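PDB 2HNK: SAM-dependent O-methyltransferase from Leptospira interrogans, which probably transfers a methyl group from S-adenosyl-L-methionine to a hydroxyl of an acceptor substrate, and is seen here with the demethylated cofactor product S-adenosyl-L-homocysteine bound. Local coordinates for residues I114-L118 / W137-F141; I67-T71 / L89-V93. All coordinates share one frame; numbering follows the deposited sequence.

Both contacts belong to one sheet: strand 87-92 supplies half of contact 2 and lies beside strand 114-118 of contact 1, to which it is joined by probable backbone hydrogen bonds between Cys-90 and both Phe-115 and Lys-117. Their centres are about 12 Å apart. Contact 2 (67-71 with 89-93) is fully buried, about 9 Å from the chain centre against 16 Å for contact 1, and works through hydrogen bonds, with a carboxylate shared between backbone amides and the bound cofactor product. Contact 1 (114-118 with 137-141) sits on an outermost strand of this chain's sheet, is partly buried, and has no hydrogen bond between its segments; aromatic rings and a lysine's methylenes do the work.

Contact 1: I114-L118 / W137-F141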
loop_
_atom_site.group_PDB
_atom_site.type_symbol
_atom_site.label_atom_id
_atom_site.label_comp_id
_atom_site.label_asym_id
_atom_site.label_seq_id
_atom_site.Cartn_x
_atom_site.Cartn_y
_atom_site.Cartn_z
ATOM N N ILE C 114 19.693 11.109 6.081
ATOM C CA ILE C 114 19.548 10.109 7.143
ATOM C C ILE C 114 20.132 10.553 8.481
ATOM O O ILE C 114 21.254 11.067 8.535
ATOM C CB ILE C 114 20.176 8.754 6.727
ATOM C CG1 ILE C 114 19.563 8.259 5.415
ATOM C CG2 ILE C 114 20.005 7.714 7.820
ATOM C CD1 ILE C 114 20.299 7.107 4.795
ATOM N N PHE C 115 19.356 10.326 9.546
ATOM C CA PHE C 115 19.717 10.645 10.925
ATOM C C PHE C 115 19.747 9.360 11.751
ATOM O O PHE C 115 18.842 8.532 11.660
ATOM C CB PHE C 115 18.687 11.600 11.537
ATOM C CG PHE C 115 18.608 12.941 10.855
ATOM C CD1 PHE C 115 18.129 13.057 9.546
ATOM C CD2 PHE C 115 18.986 14.097 11.533
ATOM C CE1 PHE C 115 18.056 14.294 8.922
ATOM C CE2 PHE C 115 18.901 15.346 10.918
ATOM C CZ PHE C 115 18.440 15.446 9.615
ATOM N N LEU C 116 20.771 9.191 12.568
ATOM C CA LEU C 116 20.894 7.976 13.365
ATOM C C LEU C 116 20.972 8.292 14.854
ATOM O O LEU C 116 21.701 9.193 15.273
ATOM C CB LEU C 116 22.115 7.165 12.918
ATOM C CG LEU C 116 22.441 5.826 13.598
ATOM C CD1 LEU C 116 21.383 4.774 13.344
ATOM C CD2 LEU C 116 23.788 5.332 13.124
ATOM N N LYS C 117 20.189 7.559 15.636
ATOM C CA LYS C 117 20.282 7.589 17.076
ATOM C C LYS C 117 20.370 6.164 17.613
ATOM O O LYS C 117 19.388 5.417 17.595
ATOM C CB LYS C 117 19.094 8.327 17.700
ATOM C CG LYS C 117 19.255 8.611 19.205
ATOM C CD LYS C 117 20.572 9.326 19.515
ATOM C CE LYS C 117 20.778 9.520 21.015
ATOM N NZ LYS C 117 20.980 8.228 21.712
ATOM N N LEU C 118 21.565 5.810 18.081
ATOM C CA LEU C 118 21.815 4.532 18.729
ATOM C C LEU C 118 21.338 4.584 20.165
ATOM O O LEU C 118 21.408 5.627 20.817
ATOM C CB LEU C 118 23.308 4.190 18.697
ATOM C CG LEU C 118 23.960 3.975 17.326
ATOM C CD1 LEU C 118 25.478 3.999 17.467
ATOM C CD2 LEU C 118 23.486 2.671 16.637
ATOM N N TRP C 137 21.063 15.262 17.404
ATOM C CA TRP C 137 20.822 14.168 16.467
ATOM C C TRP C 137 19.492 14.287 15.708
ATOM O O TRP C 137 19.287 13.580 14.716
ATOM C CB TRP C 137 20.963 12.802 17.156
ATOM C CG TRP C 137 20.267 12.699 18.462
ATOM C CD1 TRP C 137 20.806 12.935 19.696
ATOM C CD2 TRP C 137 18.897 12.320 18.683
ATOM N NE1 TRP C 137 19.857 12.726 20.673
ATOM C CE2 TRP C 137 18.677 12.350 20.081
ATOM C CE3 TRP C 137 17.836 11.950 17.836
ATOM C CZ2 TRP C 137 17.437 12.026 20.656
ATOM C CZ3 TRP C 137 16.595 11.635 18.410
ATOM C CH2 TRP C 137 16.412 11.677 19.806
ATOM N N ALA C 138 18.609 15.181 16.160
ATOM C CA ALA C 138 17.351 15.451 15.454
ATOM C C ALA C 138 17.248 16.896 14.947
ATOM O O ALA C 138 16.217 17.305 14.399
ATOM C CB ALA C 138 16.152 15.102 16.328
ATOM N N SER C 139 18.320 17.662 15.129
ATOM C CA SER C 139 18.374 19.030 14.639
ATOM C C SER C 139 18.170 19.043 13.123
ATOM O O SER C 139 18.859 18.320 12.380
ATOM C CB SER C 139 19.703 19.693 15.016
ATOM O OG SER C 139 19.796 20.992 14.441
ATOM N N ASP C 140 17.201 19.851 12.692
ATOM C CA ASP C 140 16.807 20.001 11.284
ATOM C C ASP C 140 16.050 18.777 10.730
ATOM O O ASP C 140 15.870 18.637 9.511
ATOM C CB ASP C 140 18.009 20.370 10.394
ATOM C CG ASP C 140 17.606 21.180 9.165
ATOM O OD1 ASP C 140 16.400 21.468 8.991
ATOM O OD2 ASP C 140 18.498 21.537 8.368
ATOM N N PHE C 141 15.610 17.907 11.636
ATOM C CA PHE C 141 14.725 16.790 11.298
ATOM C C PHE C 141 13.329 17.122 11.824
ATOM O O PHE C 141 12.518 17.700 11.093
ATOM C CB PHE C 141 15.264 15.463 11.871
ATOM C CG PHE C 141 14.332 14.287 11.707
ATOM C CD1 PHE C 141 14.131 13.702 10.458
ATOM C CD2 PHE C 141 13.669 13.752 12.808
ATOM C CE1 PHE C 141 13.270 12.608 10.315
ATOM C CE2 PHE C 141 12.808 12.675 12.671
ATOM C CZ PHE C 141 12.611 12.096 11.421
#
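Phe-115 and Phe-141 make the tightly packed half of this contact. The CB of Phe-141 sits over one face of the Phe-115 ring, 3.9 Å from its centroid and 14° off the normal, a CH-pi contact. The two rings themselves meet obliquely, their planes at 44°. At the edge of the Phe-115 ring two backbone carbonyls close in: the O of Trp-137 lies 3.2 Å from Phe-115 CD2, and the O of Ser-139 lies 3.3 Å from Phe-115 CE2, so the turn 137-141 curls round the end of this side chain. Lys-87 and Leu-89 of strand 87-92 also touch both phenylalanines. The fold is the Rossmann-like sheet of the methyltransferases, and strand 114-118 is its outermost strand at this end; the loop after helix 121-130 packs against it without adding a strand. A second pair, Lys-117 and Trp-137, extends the contact. With CG anti to the backbone N (chi1 -170°), the lysine lays its methylenes across the indole, CD standing 3.4 Å from the centroid of the five-membered ring. Its NZ bonds to the O of Leu-118, 2.8 Å away, and lies 5.1 Å from the centroid of that same ring, at most a weak cation-pi attraction. Toward solvent the packing thins: Ser-139 and Asp-140 are exposed and give up little surface to the strand, although the O of Asp-140 accepts a hydrogen bond from Lys-87.

Contact 2: I67-T71 / L89-V93; sequences IGTFT and LCCDV. With SAH (S-adenosyl-L-homocysteine), chain O.
Asp-92 reaches across to the loop 67-71 and takes two consecutive backbone amides on a single oxygen. Thr-69 N donates to the anti lone pair of Asp-92 OD2 at 2.7 Å, while Phe-70 N reaches the same OD2 at 2.8 Å from above the carboxylate plane, 45° out of it, in a nearly straight bond. The carboxylate gets there because CG stands anti to the backbone N (chi1 -154°), which turns it toward the 67-71 amides. The ribose of S-adenosyl-L-homocysteine adds its own donors: O3' gives a hydrogen bond to OD2 and O2' one to Asp-92 OD1, at 3.1 Å from that oxygen. OD1 also accepts from Ser-94 N, so OD2 takes three hydrogen bonds and OD1 two; this many donors would be expected to favour the charged carboxylate.

One step back, the sheet pairing ends. Ile-67 bridges Cys-91 in parallel, and Gly-68 N donates to Cys-91 O at 2.8 Å. The other polar atom of the glycine faces the ligand: Gly-68 O accepts from the amino N of S-adenosyl-L-homocysteine at 3.0 Å. Positive backbone angles (phi and psi both 103°) at Gly-68 suit a residue with no CB, and the glycine lies close to the ribose of the ligand. The hydroxyl of Thr-69 bonds Glu-66 OE1, on the preceding strand 63-67, while OG1 packs against Cys-90 CB, 3.2 Å away. Phe-70 brings its CB against O3' of the ligand. A glycine-bearing loop after the first strand, with an acidic residue at the end of the second binding the ribose hydroxyls, is the cofactor site of Rossmann-fold, class I methyltransferases.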
loop_
_atom_site.group_PDB
_atom_site.type_symbol
_atom_site.label_atom_id
_atom_site.label_comp_id
_atom_site.label_asym_id
_atom_site.label_seq_id
_atom_site.Cartn_x
_atom_site.Cartn_y
_atom_site.Cartn_z
ATOM N N ILE C 67 12.009 2.432 13.372
ATOM C CA ILE C 67 12.322 1.799 14.647
ATOM C C ILE C 67 12.828 0.387 14.358
ATOM O O ILE C 67 12.030 -0.547 14.145
ATOM C CB ILE C 67 11.087 1.731 15.595
ATOM C CG1 ILE C 67 10.412 3.107 15.758
ATOM C CG2 ILE C 67 11.488 1.189 16.965
ATOM C CD1 ILE C 67 8.957 3.015 16.148
ATOM N N GLY C 68 14.148 0.234 14.349
ATOM C CA GLY C 68 14.773 -1.036 13.999
ATOM C C GLY C 68 15.331 -0.994 12.596
ATOM O O GLY C 68 14.592 -1.115 11.605
ATOM N N THR C 69 16.648 -0.850 12.519
ATOM C CA THR C 69 17.343 -0.579 11.265
ATOM C C THR C 69 18.195 -1.729 10.744
ATOM O O THR C 69 18.262 -1.940 9.530
ATOM C CB THR C 69 18.173 0.719 11.394
ATOM O OG1 THR C 69 17.258 1.807 11.515
ATOM C CG2 THR C 69 19.073 0.958 10.182
ATOM N N PHE C 70 18.858 -2.453 11.654
ATOM C CA PHE C 70 19.689 -3.611 11.285
ATOM C C PHE C 70 20.730 -3.179 10.246
ATOM O O PHE C 70 21.323 -2.102 10.397
ATOM C CB PHE C 70 18.794 -4.771 10.813
ATOM C CG PHE C 70 19.500 -6.101 10.673
ATOM C CD1 PHE C 70 20.483 -6.500 11.582
ATOM C CD2 PHE C 70 19.151 -6.968 9.645
ATOM C CE1 PHE C 70 21.121 -7.737 11.449
ATOM C CE2 PHE C 70 19.785 -8.202 9.506
ATOM C CZ PHE C 70 20.771 -8.587 10.406
ATOM N N THR C 71 20.940 -3.975 9.194
ATOM C CA THR C 71 21.972 -3.664 8.193
ATOM C C THR C 71 21.520 -2.638 7.137
ATOM O O THR C 71 22.273 -2.312 6.212
ATOM C CB THR C 71 22.526 -4.932 7.512
ATOM O OG1 THR C 71 21.440 -5.717 7.004
ATOM C CG2 THR C 71 23.342 -5.764 8.500
ATOM N N LEU C 89 14.822 9.491 10.339
ATOM C CA LEU C 89 15.551 9.094 11.541
ATOM C C LEU C 89 15.471 7.581 11.760
ATOM O O LEU C 89 14.382 7.004 11.781
ATOM C CB LEU C 89 15.026 9.834 12.782
ATOM C CG LEU C 89 15.521 9.375 14.163
ATOM C CD1 LEU C 89 17.008 9.605 14.343
ATOM C CD2 LEU C 89 14.760 10.067 15.283
ATOM N N CYS C 90 16.638 6.961 11.927
ATOM C CA CYS C 90 16.761 5.534 12.193
ATOM C C CYS C 90 17.158 5.271 13.638
ATOM O O CYS C 90 18.115 5.856 14.140
ATOM C CB CYS C 90 17.815 4.927 11.275
ATOM S SG CYS C 90 17.358 4.941 9.556
ATOM N N CYS C 91 16.415 4.385 14.294
ATOM C CA CYS C 91 16.656 4.024 15.689
ATOM C C CYS C 91 17.041 2.563 15.753
ATOM O O CYS C 91 16.297 1.695 15.276
ATOM C CB CYS C 91 15.393 4.212 16.534
ATOM S SG CYS C 91 14.612 5.816 16.405
ATOM N N ASP C 92 18.200 2.293 16.345
ATOM C CA ASP C 92 18.693 0.935 16.499
ATOM C C ASP C 92 19.603 0.884 17.714
ATOM O O ASP C 92 20.222 1.890 18.080
ATOM C CB ASP C 92 19.452 0.495 15.243
ATOM C CG ASP C 92 19.445 -1.020 15.046
ATOM O OD1 ASP C 92 20.256 -1.722 15.686
ATOM O OD2 ASP C 92 18.640 -1.514 14.233
ATOM N N VAL C 93 19.670 -0.286 18.342
ATOM C CA VAL C 93 20.556 -0.513 19.480
ATOM C C VAL C 93 21.977 -0.894 19.071
ATOM O O VAL C 93 22.886 -0.854 19.903
ATOM C CB VAL C 93 20.010 -1.625 20.414
ATOM C CG1 VAL C 93 18.806 -1.126 21.183
ATOM C CG2 VAL C 93 19.674 -2.898 19.627
HETATM N N SAH O . 14.538 -2.784 9.078
HETATM C CA SAH O . 15.634 -3.798 8.998
HETATM C CB SAH O . 15.291 -5.011 9.864
HETATM C CG SAH O . 15.192 -4.704 11.361
HETATM S SD SAH O . 15.741 -6.131 12.321
HETATM C C SAH O . 15.988 -4.220 7.562
HETATM O O SAH O . 16.952 -4.958 7.334
HETATM O OXT SAH O . 15.330 -3.836 6.597
HETATM C "C5'" SAH O . 15.487 -5.338 13.931
HETATM C "C4'" SAH O . 16.599 -4.394 14.380
HETATM O "O4'" SAH O . 16.144 -3.670 15.505
HETATM C "C3'" SAH O . 17.864 -5.121 14.803
HETATM O "O3'" SAH O . 18.952 -4.571 14.098
HETATM C "C2'" SAH O . 18.037 -4.844 16.283
HETATM O "O2'" SAH O . 19.386 -4.550 16.582
HETATM C "C1'" SAH O . 17.145 -3.626 16.504
HETATM N N9 SAH O . 16.556 -3.551 17.860
HETATM C C8 SAH O . 16.251 -4.577 18.727
HETATM N N7 SAH O . 15.740 -4.046 19.866
HETATM C C5 SAH O . 15.710 -2.697 19.740
HETATM C C6 SAH O . 15.293 -1.668 20.584
HETATM N N6 SAH O . 14.803 -1.929 21.790
HETATM N N1 SAH O . 15.397 -0.354 20.165
HETATM C C2 SAH O . 15.903 -0.055 18.913
HETATM N N3 SAH O . 16.315 -1.078 18.079
HETATM C C4 SAH O . 16.224 -2.375 18.485
#